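Local coordinates for protein putative oxidoreductase (Salmonella enterica subsp. enterica serovar Typhimurium, PDB 3NX4) that binds NADP and, as a member of the medium-chain dehydrogenase/reductase family, probably reduces acryloyl-CoA with NADPH as the hydride donor, at residues V34-T48 / I310-K324. Sequence-based numbering, arbitrary orientation.
Sequences VHWSSLNYKDALAIT and IINNQVQGRTLVKIK. With NAP (NADP nicotinamide-adenine-dinucleotide phosphate), chain C.
The indole of Trp36 has CD of Lys324 over one face, 3.5 Å above the ring plane and offset toward the rim. At the ring's edge a water lies in plane; it accepts from Trp36 NE1 and Lys324 NZ, bridging the indole to the Lys324 ammonium, although that terminal side chain is poorly ordered. Around the six-membered ring, Lys322 CB comes within 3.5 Å of Trp36 CZ3, and Leu320 CD2 approaches the same atom obliquely. The second flat group, the Arg318 guanidinium, meets Ser38 OG at its edge, nearly in plane, through NH2 at 2.8 Å. With chi2 and chi3 both bent, the Arg318 chain folds back to bring NH1 to Leu39 O in a weak bond, while NE and NH2 also donate to the carbonyls of Ile123 and Met122 in helix 118-140. Ser38 OG and Asn40 ND2 converge on Asp64.

The two strands that carry these groups, 34-39 and 318-322, run antiparallel: Ser37 and Val321 exchange backbone bonds, and His35 O accepts from Ile323 N and Lys324 N on the same face of its carbonyl. Leu39 packs against Thr319 and Val321, on the side away from Trp36.

Beyond the strands, Ile311 is a knob among Tyr41, Ala44, Leu45 and Thr48, its CD1 3.7 Å from Ala44 CB, while Ile310 CD1 rests on Leu39 CB. Tyr41, CG anti to its backbone nitrogen (chi1 -170°), lies beside the NADP diphosphate and ribose, and its N donates to O1N at 3.3 Å. Asn313, in the Schellman motif ending helix 303-311, binds phosphate oxygen O3X through ND2. After the parallel cofactor sheet the chain has come back by strand 295-299, and the C-terminal strand lies between that strand and 30-39 in the GroES-like part's mixed sheet, as in medium-chain dehydrogenases/reductases, with both segments contributing to the NADP site.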
loop_
_atom_site.group_PDB
_atom_site.type_symbol
_atom_site.label_atom_id
_atom_site.label_comp_id
_atom_site.label_asym_id
_atom_site.label_seq_id
_atom_site.Cartn_x
_atom_site.Cartn_y
_atom_site.Cartn_z
ATOM N N VAL A 34 -27.592 21.179 -16.679
ATOM C CA VAL A 34 -27.056 21.008 -15.333
ATOM C C VAL A 34 -27.914 21.697 -14.289
ATOM O O VAL A 34 -28.289 22.858 -14.450
ATOM C CB VAL A 34 -25.616 21.545 -15.246
ATOM C CG1 VAL A 34 -25.099 21.475 -13.813
ATOM C CG2 VAL A 34 -24.703 20.757 -16.206
ATOM N N HIS A 35 -28.223 20.986 -13.210
ATOM C CA HIS A 35 -29.041 21.562 -12.149
ATOM C C HIS A 35 -28.247 21.773 -10.872
ATOM O O HIS A 35 -28.550 22.673 -10.093
ATOM C CB HIS A 35 -30.272 20.697 -11.892
ATOM C CG HIS A 35 -31.185 20.606 -13.075
ATOM N ND1 HIS A 35 -31.811 19.437 -13.448
ATOM C CD2 HIS A 35 -31.559 21.539 -13.983
ATOM C CE1 HIS A 35 -32.539 19.653 -14.529
ATOM N NE2 HIS A 35 -32.401 20.921 -14.876
ATOM N N TRP A 36 -27.225 20.943 -10.672
ATOM C CA TRP A 36 -26.362 21.044 -9.501
ATOM C C TRP A 36 -24.919 20.753 -9.872
ATOM O O TRP A 36 -24.647 19.959 -10.776
ATOM C CB TRP A 36 -26.800 20.047 -8.428
ATOM C CG TRP A 36 -28.208 20.237 -7.994
ATOM C CD1 TRP A 36 -29.312 19.577 -8.464
ATOM C CD2 TRP A 36 -28.678 21.154 -7.007
ATOM N NE1 TRP A 36 -30.439 20.028 -7.822
ATOM C CE2 TRP A 36 -30.077 21.002 -6.927
ATOM C CE3 TRP A 36 -28.052 22.095 -6.175
ATOM C CZ2 TRP A 36 -30.861 21.754 -6.052
ATOM C CZ3 TRP A 36 -28.832 22.840 -5.313
ATOM C CH2 TRP A 36 -30.220 22.662 -5.254
ATOM N N SER A 37 -24.000 21.412 -9.180
ATOM C CA SER A 37 -22.593 21.040 -9.227
ATOM C C SER A 37 -22.048 21.117 -7.796
ATOM O O SER A 37 -22.821 21.210 -6.842
ATOM C CB SER A 37 -21.804 21.945 -10.178
ATOM O OG SER A 37 -20.464 21.488 -10.328
ATOM N N SER A 38 -20.728 21.065 -7.644
ATOM C CA SER A 38 -20.123 21.225 -6.329
ATOM C C SER A 38 -18.718 21.791 -6.451
ATOM O O SER A 38 -18.194 21.934 -7.551
ATOM C CB SER A 38 -20.108 19.892 -5.562
ATOM O OG SER A 38 -18.966 19.109 -5.868
ATOM N N LEU A 39 -18.123 22.151 -5.322
ATOM C CA LEU A 39 -16.735 22.575 -5.316
ATOM C C LEU A 39 -15.916 21.585 -4.512
ATOM O O LEU A 39 -16.147 21.408 -3.316
ATOM C CB LEU A 39 -16.584 23.958 -4.690
ATOM C CG LEU A 39 -17.264 25.106 -5.426
ATOM C CD1 LEU A 39 -16.981 26.437 -4.710
ATOM C CD2 LEU A 39 -16.794 25.149 -6.870
ATOM N N ASN A 40 -14.957 20.951 -5.179
ATOM C CA ASN A 40 -13.995 20.082 -4.520
ATOM C C ASN A 40 -12.674 20.812 -4.367
ATOM O O ASN A 40 -12.467 21.868 -4.956
ATOM C CB ASN A 40 -13.771 18.816 -5.355
ATOM C CG ASN A 40 -15.032 18.000 -5.513
ATOM O OD1 ASN A 40 -15.331 17.147 -4.675
ATOM N ND2 ASN A 40 -15.790 18.259 -6.591
ATOM N N TYR A 41 -11.772 20.237 -3.583
ATOM C CA TYR A 41 -10.443 20.808 -3.432
ATOM C C TYR A 41 -9.816 21.032 -4.806
ATOM O O TYR A 41 -9.217 22.076 -5.064
ATOM C CB TYR A 41 -9.560 19.893 -2.570
ATOM C CG TYR A 41 -8.244 20.515 -2.171
ATOM C CD1 TYR A 41 -7.068 20.198 -2.845
ATOM C CD2 TYR A 41 -8.177 21.437 -1.131
ATOM C CE1 TYR A 41 -5.864 20.770 -2.486
ATOM C CE2 TYR A 41 -6.972 22.014 -0.764
ATOM C CZ TYR A 41 -5.821 21.681 -1.447
ATOM O OH TYR A 41 -4.623 22.258 -1.087
ATOM N N LYS A 42 -9.965 20.057 -5.699
ATOM C CA LYS A 42 -9.366 20.188 -7.021
ATOM C C LYS A 42 -9.985 21.355 -7.803
ATOM O O LYS A 42 -9.277 22.078 -8.499
ATOM C CB LYS A 42 -9.453 18.877 -7.816
ATOM C CG LYS A 42 -8.432 18.815 -8.952
ATOM C CD LYS A 42 -8.772 17.773 -10.005
ATOM C CE LYS A 42 -8.737 16.375 -9.447
ATOM N NZ LYS A 42 -8.864 15.358 -10.535
ATOM N N ASP A 43 -11.300 21.536 -7.681
ATOM C CA ASP A 43 -11.975 22.670 -8.311
ATOM C C ASP A 43 -11.444 23.991 -7.740
ATOM O O ASP A 43 -11.287 24.973 -8.466
ATOM C CB ASP A 43 -13.491 22.616 -8.085
ATOM C CG ASP A 43 -14.144 21.401 -8.698
ATOM O OD1 ASP A 43 -13.872 21.106 -9.885
ATOM O OD2 ASP A 43 -14.944 20.746 -7.991
ATOM N N ALA A 44 -11.192 24.020 -6.432
ATOM C CA ALA A 44 -10.692 25.231 -5.783
ATOM C C ALA A 44 -9.283 25.572 -6.277
ATOM O O ALA A 44 -8.969 26.735 -6.518
ATOM C CB ALA A 44 -10.729 25.094 -4.250
ATOM N N LEU A 45 -8.440 24.554 -6.431
ATOM C CA LEU A 45 -7.119 24.738 -7.034
ATOM C C LEU A 45 -7.224 25.312 -8.448
ATOM O O LEU A 45 -6.521 26.261 -8.797
ATOM C CB LEU A 45 -6.363 23.413 -7.085
ATOM C CG LEU A 45 -5.816 22.876 -5.766
ATOM C CD1 LEU A 45 -5.267 21.473 -5.953
ATOM C CD2 LEU A 45 -4.752 23.821 -5.222
ATOM N N ALA A 46 -8.091 24.720 -9.265
ATOM C CA ALA A 46 -8.309 25.207 -10.623
ATOM C C ALA A 46 -8.727 26.676 -10.615
ATOM O O ALA A 46 -8.139 27.510 -11.307
ATOM C CB ALA A 46 -9.366 24.361 -11.328
ATOM N N ILE A 47 -9.746 26.983 -9.823
ATOM C CA ILE A 47 -10.365 28.303 -9.853
ATOM C C ILE A 47 -9.439 29.397 -9.312
ATOM O O ILE A 47 -9.507 30.542 -9.754
ATOM C CB ILE A 47 -11.715 28.302 -9.099
ATOM C CG1 ILE A 47 -12.710 27.376 -9.809
ATOM C CG2 ILE A 47 -12.279 29.705 -8.990
ATOM C CD1 ILE A 47 -13.978 27.108 -9.022
ATOM N N THR A 48 -8.571 29.042 -8.368
ATOM C CA THR A 48 -7.615 29.999 -7.817
ATOM C C THR A 48 -6.300 30.007 -8.587
ATOM O O THR A 48 -5.421 30.815 -8.312
ATOM C CB THR A 48 -7.322 29.734 -6.327
ATOM O OG1 THR A 48 -6.818 28.405 -6.163
ATOM C CG2 THR A 48 -8.584 29.904 -5.488
ATOM N N ILE A 310 -11.944 27.566 0.531
ATOM C CA ILE A 310 -11.483 26.183 0.555
ATOM C C ILE A 310 -9.968 26.107 0.642
ATOM O O ILE A 310 -9.418 25.373 1.463
ATOM C CB ILE A 310 -11.962 25.417 -0.701
ATOM C CG1 ILE A 310 -13.480 25.246 -0.664
ATOM C CG2 ILE A 310 -11.261 24.069 -0.822
ATOM C CD1 ILE A 310 -14.065 24.816 -1.985
ATOM N N ILE A 311 -9.288 26.860 -0.215
ATOM C CA ILE A 311 -7.831 26.825 -0.245
ATOM C C ILE A 311 -7.245 27.359 1.066
ATOM O O ILE A 311 -6.180 26.931 1.506
ATOM C CB ILE A 311 -7.268 27.614 -1.448
ATOM C CG1 ILE A 311 -7.726 26.975 -2.763
ATOM C CG2 ILE A 311 -5.747 27.648 -1.403
ATOM C CD1 ILE A 311 -7.313 25.523 -2.908
ATOM N N ASN A 312 -7.962 28.282 1.693
ATOM C CA ASN A 312 -7.527 28.869 2.964
ATOM C C ASN A 312 -7.964 28.055 4.175
ATOM O O ASN A 312 -7.759 28.463 5.314
ATOM C CB ASN A 312 -8.046 30.300 3.097
ATOM C CG ASN A 312 -7.390 31.252 2.120
ATOM O OD1 ASN A 312 -6.214 31.099 1.788
ATOM N ND2 ASN A 312 -8.147 32.244 1.652
ATOM N N ASN A 313 -8.576 26.905 3.923
ATOM C CA ASN A 313 -9.054 26.057 4.999
ATOM C C ASN A 313 -9.998 26.818 5.920
ATOM O O ASN A 313 -9.856 26.774 7.143
ATOM C CB ASN A 313 -7.872 25.484 5.789
ATOM C CG ASN A 313 -8.289 24.380 6.737
ATOM O OD1 ASN A 313 -9.312 23.732 6.535
ATOM N ND2 ASN A 313 -7.510 24.174 7.782
ATOM N N GLN A 314 -10.959 27.519 5.320
ATOM C CA GLN A 314 -11.952 28.271 6.076
ATOM C C GLN A 314 -13.382 27.759 5.881
ATOM O O GLN A 314 -14.343 28.456 6.202
ATOM C CB GLN A 314 -11.881 29.762 5.725
ATOM C CG GLN A 314 -10.527 30.397 6.007
ATOM C CD GLN A 314 -10.477 31.861 5.617
ATOM O OE1 GLN A 314 -11.470 32.425 5.155
ATOM N NE2 GLN A 314 -9.318 32.487 5.802
ATOM N N VAL A 315 -13.528 26.547 5.359
ATOM C CA VAL A 315 -14.850 25.947 5.248
ATOM C C VAL A 315 -14.854 24.566 5.875
ATOM O O VAL A 315 -13.802 23.962 6.058
ATOM C CB VAL A 315 -15.309 25.837 3.775
ATOM C CG1 VAL A 315 -15.497 27.224 3.178
ATOM C CG2 VAL A 315 -14.315 25.037 2.972
ATOM N N GLN A 316 -16.035 24.068 6.221
ATOM C CA GLN A 316 -16.152 22.674 6.631
ATOM C C GLN A 316 -17.271 21.980 5.852
ATOM O O GLN A 316 -18.215 22.621 5.405
ATOM C CB GLN A 316 -16.355 22.560 8.144
ATOM C CG GLN A 316 -17.567 23.286 8.691
ATOM C CD GLN A 316 -17.625 23.207 10.203
ATOM O OE1 GLN A 316 -16.598 23.268 10.873
ATOM N NE2 GLN A 316 -18.825 23.042 10.747
ATOM N N GLY A 317 -17.155 20.671 5.664
ATOM C CA GLY A 317 -18.183 19.945 4.944
ATOM C C GLY A 317 -18.080 20.085 3.436
ATOM O O GLY A 317 -16.989 20.205 2.884
ATOM N N ARG A 318 -19.229 20.073 2.768
ATOM C CA ARG A 318 -19.277 20.043 1.310
ATOM C C ARG A 318 -19.914 21.311 0.733
ATOM O O ARG A 318 -20.909 21.809 1.260
ATOM C CB ARG A 318 -20.063 18.814 0.866
ATOM C CG ARG A 318 -19.336 17.488 1.150
ATOM C CD ARG A 318 -18.299 17.192 0.077
ATOM N NE ARG A 318 -18.934 17.148 -1.246
ATOM C CZ ARG A 318 -18.504 17.820 -2.306
ATOM N NH1 ARG A 318 -17.411 18.564 -2.223
ATOM N NH2 ARG A 318 -19.159 17.736 -3.456
ATOM N N THR A 319 -19.333 21.834 -0.340
ATOM C CA THR A 319 -19.880 23.024 -0.982
ATOM C C THR A 319 -20.703 22.623 -2.197
ATOM O O THR A 319 -20.169 22.092 -3.172
ATOM C CB THR A 319 -18.772 24.004 -1.417
ATOM O OG1 THR A 319 -18.030 24.428 -0.269
ATOM C CG2 THR A 319 -19.376 25.234 -2.095
ATOM N N LEU A 320 -22.004 22.881 -2.115
ATOM C CA LEU A 320 -22.964 22.516 -3.145
ATOM C C LEU A 320 -23.314 23.747 -3.980
ATOM O O LEU A 320 -23.607 24.816 -3.437
ATOM C CB LEU A 320 -24.233 21.953 -2.495
ATOM C CG LEU A 320 -25.445 21.744 -3.414
ATOM C CD1 LEU A 320 -25.216 20.547 -4.358
ATOM C CD2 LEU A 320 -26.720 21.563 -2.599
ATOM N N VAL A 321 -23.280 23.600 -5.298
ATOM C CA VAL A 321 -23.541 24.726 -6.180
ATOM C C VAL A 321 -24.863 24.555 -6.922
ATOM O O VAL A 321 -25.033 23.630 -7.692
ATOM C CB VAL A 321 -22.381 24.954 -7.167
ATOM C CG1 VAL A 321 -22.660 26.166 -8.037
ATOM C CG2 VAL A 321 -21.066 25.132 -6.393
ATOM N N LYS A 322 -25.811 25.447 -6.651
ATOM C CA LYS A 322 -27.086 25.404 -7.341
ATOM C C LYS A 322 -26.907 26.109 -8.679
ATOM O O LYS A 322 -26.554 27.289 -8.721
ATOM C CB LYS A 322 -28.178 26.097 -6.513
ATOM C CG LYS A 322 -29.567 26.038 -7.159
ATOM C CD LYS A 322 -30.611 26.677 -6.254
ATOM C CE LYS A 322 -32.008 26.587 -6.847
ATOM N NZ LYS A 322 -32.421 25.179 -7.108
ATOM N N ILE A 323 -27.128 25.378 -9.764
ATOM C CA ILE A 323 -26.912 25.903 -11.101
ATOM C C ILE A 323 -28.253 26.275 -11.719
ATOM O O ILE A 323 -28.386 27.329 -12.336
ATOM C CB ILE A 323 -26.201 24.886 -11.998
ATOM C CG1 ILE A 323 -24.787 24.593 -11.472
ATOM C CG2 ILE A 323 -26.148 25.391 -13.437
ATOM C CD1 ILE A 323 -23.826 25.755 -11.632
ATOM N N LYS A 324 -29.243 25.408 -11.530
ATOM C CA LYS A 324 -30.603 25.666 -11.996
ATOM C C LYS A 324 -31.093 27.032 -11.521
ATOM O O LYS A 324 -30.879 27.423 -10.370
ATOM C CB LYS A 324 -31.550 24.574 -11.491
ATOM C CG LYS A 324 -31.508 24.393 -9.980
ATOM C CD LYS A 324 -32.056 23.046 -9.544
ATOM C CE LYS A 324 -33.570 23.049 -9.473
ATOM N NZ LYS A 324 -34.077 21.742 -8.973
ATOM O OXT LYS A 324 -31.721 27.775 -12.277
HETATM P PA NAP C . -11.085 19.763 1.768
HETATM O O1A NAP C . -12.548 19.825 1.917
HETATM O O2A NAP C . -10.361 21.032 1.592
HETATM O O5B NAP C . -10.448 18.910 2.960
HETATM C C5B NAP C . -9.067 18.984 3.184
HETATM C C4B NAP C . -8.908 18.998 4.697
HETATM O O4B NAP C . -7.549 18.853 5.007
HETATM C C3B NAP C . -9.361 20.320 5.321
HETATM O O3B NAP C . -10.715 20.245 5.724
HETATM C C2B NAP C . -8.450 20.452 6.527
HETATM O O2B NAP C . -9.065 19.764 7.590
HETATM C C1B NAP C . -7.215 19.664 6.125
HETATM N N9A NAP C . -6.112 20.544 5.713
HETATM C C8A NAP C . -6.173 21.621 4.864
HETATM N N7A NAP C . -4.921 22.126 4.738
HETATM C C5A NAP C . -4.073 21.381 5.477
HETATM C C6A NAP C . -2.705 21.457 5.707
HETATM N N6A NAP C . -1.967 22.406 5.144
HETATM N N1A NAP C . -2.112 20.531 6.527
HETATM C C2A NAP C . -2.866 19.541 7.122
HETATM N N3A NAP C . -4.225 19.472 6.899
HETATM C C4A NAP C . -4.813 20.381 6.092
HETATM O O3 NAP C . -10.719 18.850 0.484
HETATM P PN NAP C . -11.491 17.585 -0.123
HETATM O O1N NAP C . -12.326 17.995 -1.275
HETATM O O2N NAP C . -12.124 16.884 1.019
HETATM O O5D NAP C . -10.213 16.757 -0.648
HETATM C C5D NAP C . -9.275 16.297 0.295
HETATM C C4D NAP C . -7.996 15.886 -0.418
HETATM O O4D NAP C . -8.284 14.775 -1.232
HETATM C C3D NAP C . -7.491 16.978 -1.345
HETATM O O3D NAP C . -6.079 16.974 -1.333
HETATM C C2D NAP C . -7.986 16.560 -2.711
HETATM O O2D NAP C . -7.123 17.000 -3.731
HETATM C C1D NAP C . -7.937 15.052 -2.571
HETATM N N1N NAP C . -8.857 14.334 -3.462
HETATM C C2N NAP C . -8.320 13.471 -4.373
HETATM C C3N NAP C . -9.130 12.737 -5.235
HETATM C C7N NAP C . -8.547 11.476 -5.810
HETATM O O7N NAP C . -8.929 11.043 -7.090
HETATM N N7N NAP C . -7.671 10.796 -5.079
HETATM C C4N NAP C . -10.514 12.893 -5.156
HETATM C C5N NAP C . -11.055 13.777 -4.212
HETATM C C6N NAP C . -10.211 14.487 -3.360
HETATM P P2B NAP C . -8.917 20.293 9.116
HETATM O O1X NAP C . -9.952 19.569 9.932
HETATM O O2X NAP C . -7.536 19.966 9.632
HETATM O O3X NAP C . -9.158 21.779 9.119
HETATM O O HOH W 1 -33.198 19.213 -8.036
HETATM O O HOH W 2 -16.620 21.698 -0.724
#